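Local atomic coordinates of 1-acyl-sn-glycerol-3-phosphate acyltransferase (Thermotoga maritima, PDB entry 5KYM), a protein that catalyses acyl transfer to the sn-2 position of lysophosphatidic acid to form phosphatidic acid, probably at the membrane. Residues A[204-212]-A[239-247]. Numbering follows the deposited sequence.
Sequences PGKVFLKIH and EELKARWSK
In the alpha-beta acyltransferase domain, the end of the last helix and the C-terminal tail pack along strand 207-211 of the mixed sheet. Lys206, Phe208 and Lys210 meet Ser246, Leu241 and Glu240. The strand and helix 239-243 run nearly antiparallel, at 150°, with their axes 9.3 Å apart at the closest point. The apolar middle is small. Leu241 sends its two methyls to different partners: CD2 lies 3.7 Å from Phe208 CB, and CD1 lies 3.9 Å from Lys210 CB. The Phe208 ring extends toward the tail, where Ser246 OG approaches it obliquely, 3.5 Å from CZ.

Polar groups close both ends. Lys210 has CG anti to the backbone N (chi1 177°), and its extended chain carries NZ to Glu240 OE1 at 3.0 Å, in a salt bridge. NZ meets OE1 on the syn side, 31° out of the carboxylate plane. Arg244 NH2 also binds OE1, at 3.2 Å, so one carboxylate oxygen is shared by two cations and probably eases their repulsion. At the other end, Lys206 bends at chi3 and its NZ makes weak hydrogen bonds to Ser246 OG (3.0 Å) and Ser246 O. With an alanine here NZ and both weak bonds are gone, and Ser246 in the tail is likely to be freer to move.

Strand 207-211 runs between strands 64-67 and 183-189. Arg244 NH1 forms a salt bridge with Glu67, tying the tail to the first of these, while Leu241 touches Trp189 of the second. Leu209 points away from helix 239-243 and packs on Leu92 and Phe96 of helix 89-96.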
# COMPACT_ATOMS: atom_id res chain seq x y z
N PRO A 204 1.17 -16.89 -10.26
CA PRO A 204 -0.22 -16.43 -10.00
C PRO A 204 -0.89 -17.07 -8.79
O PRO A 204 -0.43 -18.11 -8.32
CB PRO A 204 -0.96 -16.84 -11.25
CG PRO A 204 0.08 -16.85 -12.28
CD PRO A 204 1.31 -17.43 -11.60
N GLY A 205 -1.98 -16.45 -8.34
CA GLY A 205 -2.78 -16.90 -7.17
C GLY A 205 -3.82 -15.88 -6.77
O GLY A 205 -3.82 -14.79 -7.28
N LYS A 206 -4.68 -16.18 -5.82
CA LYS A 206 -5.70 -15.21 -5.42
C LYS A 206 -5.14 -14.30 -4.35
O LYS A 206 -4.41 -14.74 -3.47
CB LYS A 206 -6.89 -15.94 -4.86
CG LYS A 206 -7.40 -17.04 -5.77
CD LYS A 206 -8.67 -17.68 -5.26
CE LYS A 206 -8.38 -18.88 -4.40
NZ LYS A 206 -9.66 -19.14 -3.70
N VAL A 207 -5.44 -13.01 -4.40
CA VAL A 207 -5.13 -12.11 -3.30
C VAL A 207 -6.45 -11.72 -2.62
O VAL A 207 -7.45 -11.45 -3.32
CB VAL A 207 -4.42 -10.86 -3.82
CG1 VAL A 207 -4.12 -9.87 -2.71
CG2 VAL A 207 -3.14 -11.28 -4.51
N PHE A 208 -6.46 -11.70 -1.29
CA PHE A 208 -7.58 -11.21 -0.49
C PHE A 208 -7.16 -10.04 0.36
O PHE A 208 -6.07 -9.98 0.85
CB PHE A 208 -8.04 -12.29 0.47
CG PHE A 208 -8.50 -13.51 -0.20
CD1 PHE A 208 -7.60 -14.48 -0.58
CD2 PHE A 208 -9.85 -13.65 -0.55
CE1 PHE A 208 -8.06 -15.63 -1.22
CE2 PHE A 208 -10.31 -14.78 -1.20
CZ PHE A 208 -9.42 -15.79 -1.53
N LEU A 209 -8.09 -9.18 0.64
CA LEU A 209 -7.83 -7.92 1.29
C LEU A 209 -9.02 -7.71 2.18
O LEU A 209 -10.15 -7.77 1.70
CB LEU A 209 -7.79 -6.85 0.21
CG LEU A 209 -6.94 -5.65 0.46
CD1 LEU A 209 -7.15 -4.69 -0.71
CD2 LEU A 209 -7.41 -5.05 1.74
N LYS A 210 -8.81 -7.51 3.46
CA LYS A 210 -9.93 -7.19 4.38
C LYS A 210 -9.69 -5.83 5.08
O LYS A 210 -8.77 -5.66 5.87
CB LYS A 210 -10.13 -8.31 5.40
CG LYS A 210 -11.22 -8.00 6.41
CD LYS A 210 -11.82 -9.24 7.03
CE LYS A 210 -12.69 -8.83 8.18
NZ LYS A 210 -13.31 -10.06 8.71
N ILE A 211 -10.59 -4.90 4.78
CA ILE A 211 -10.60 -3.58 5.33
C ILE A 211 -11.52 -3.56 6.57
O ILE A 211 -12.67 -3.90 6.49
CB ILE A 211 -11.10 -2.59 4.29
CG1 ILE A 211 -10.33 -2.74 2.97
CG2 ILE A 211 -10.80 -1.18 4.78
CD1 ILE A 211 -10.77 -1.81 1.84
N HIS A 212 -10.97 -3.15 7.71
CA HIS A 212 -11.61 -3.17 9.00
C HIS A 212 -12.14 -1.78 9.38
O HIS A 212 -11.89 -0.81 8.70
CB HIS A 212 -10.56 -3.55 10.02
CG HIS A 212 -9.96 -4.90 9.81
ND1 HIS A 212 -10.67 -6.06 9.95
CD2 HIS A 212 -8.69 -5.28 9.53
CE1 HIS A 212 -9.88 -7.10 9.72
NE2 HIS A 212 -8.68 -6.65 9.48
N GLU A 239 -5.54 -14.37 9.71
CA GLU A 239 -5.92 -15.70 10.07
C GLU A 239 -7.22 -16.12 9.37
O GLU A 239 -7.28 -17.21 8.81
CB GLU A 239 -6.02 -15.81 11.59
CG GLU A 239 -4.66 -15.70 12.27
CD GLU A 239 -3.81 -16.97 12.13
OE1 GLU A 239 -4.28 -18.08 12.54
OE2 GLU A 239 -2.67 -16.85 11.61
N GLU A 240 -8.24 -15.29 9.41
CA GLU A 240 -9.50 -15.59 8.74
C GLU A 240 -9.33 -15.74 7.24
O GLU A 240 -9.95 -16.61 6.62
CB GLU A 240 -10.51 -14.49 8.97
CG GLU A 240 -11.05 -14.49 10.39
CD GLU A 240 -12.05 -13.38 10.66
OE1 GLU A 240 -12.67 -12.86 9.68
OE2 GLU A 240 -12.20 -13.07 11.88
N LEU A 241 -8.52 -14.86 6.67
CA LEU A 241 -8.19 -14.91 5.26
C LEU A 241 -7.37 -16.16 4.86
O LEU A 241 -7.65 -16.79 3.87
CB LEU A 241 -7.52 -13.62 4.84
CG LEU A 241 -8.40 -12.35 4.88
CD1 LEU A 241 -7.59 -11.10 4.54
CD2 LEU A 241 -9.52 -12.43 3.90
N LYS A 242 -6.38 -16.54 5.65
CA LYS A 242 -5.53 -17.69 5.44
C LYS A 242 -6.37 -18.96 5.37
O LYS A 242 -5.96 -19.95 4.74
CB LYS A 242 -4.50 -17.80 6.58
CG LYS A 242 -3.44 -18.91 6.39
CD LYS A 242 -2.41 -19.07 7.51
CE LYS A 242 -1.46 -17.85 7.51
NZ LYS A 242 -0.11 -17.79 8.20
N ALA A 243 -7.51 -18.99 6.05
CA ALA A 243 -8.23 -20.23 6.31
C ALA A 243 -9.45 -20.38 5.43
O ALA A 243 -9.83 -21.51 5.14
CB ALA A 243 -8.63 -20.29 7.77
N ARG A 244 -10.04 -19.26 4.98
CA ARG A 244 -11.20 -19.31 4.12
C ARG A 244 -10.92 -20.08 2.88
O ARG A 244 -10.06 -19.70 2.13
CB ARG A 244 -11.62 -17.94 3.68
CG ARG A 244 -12.60 -17.34 4.66
CD ARG A 244 -13.10 -15.99 4.18
NE ARG A 244 -13.47 -15.21 5.38
CZ ARG A 244 -13.33 -13.89 5.49
NH1 ARG A 244 -12.83 -13.20 4.45
NH2 ARG A 244 -13.67 -13.27 6.65
N TRP A 245 -11.66 -21.15 2.67
CA TRP A 245 -11.82 -21.77 1.37
C TRP A 245 -12.77 -20.94 0.50
O TRP A 245 -13.80 -20.46 0.97
CB TRP A 245 -12.39 -23.20 1.49
CG TRP A 245 -12.56 -23.88 0.18
CD1 TRP A 245 -11.61 -24.60 -0.52
CD2 TRP A 245 -13.73 -23.86 -0.63
NE1 TRP A 245 -12.15 -25.04 -1.70
CE2 TRP A 245 -13.44 -24.59 -1.81
CE3 TRP A 245 -15.02 -23.29 -0.47
CZ2 TRP A 245 -14.37 -24.75 -2.85
CZ3 TRP A 245 -15.99 -23.46 -1.51
CH2 TRP A 245 -15.64 -24.18 -2.69
N SER A 246 -12.42 -20.87 -0.77
CA SER A 246 -13.24 -20.31 -1.81
C SER A 246 -12.90 -20.94 -3.17
O SER A 246 -11.78 -21.42 -3.36
CB SER A 246 -12.99 -18.82 -1.84
OG SER A 246 -11.64 -18.54 -1.55
N LYS A 247 -13.90 -20.93 -4.07
CA LYS A 247 -13.81 -21.09 -5.57
C LYS A 247 -14.85 -22.01 -6.10
O LYS A 247 -15.11 -21.95 -7.28
CB LYS A 247 -12.48 -21.59 -6.11
CG LYS A 247 -11.56 -20.45 -6.40
CD LYS A 247 -10.11 -20.90 -6.39
CE LYS A 247 -9.84 -22.10 -7.31
NZ LYS A 247 -8.44 -22.57 -7.15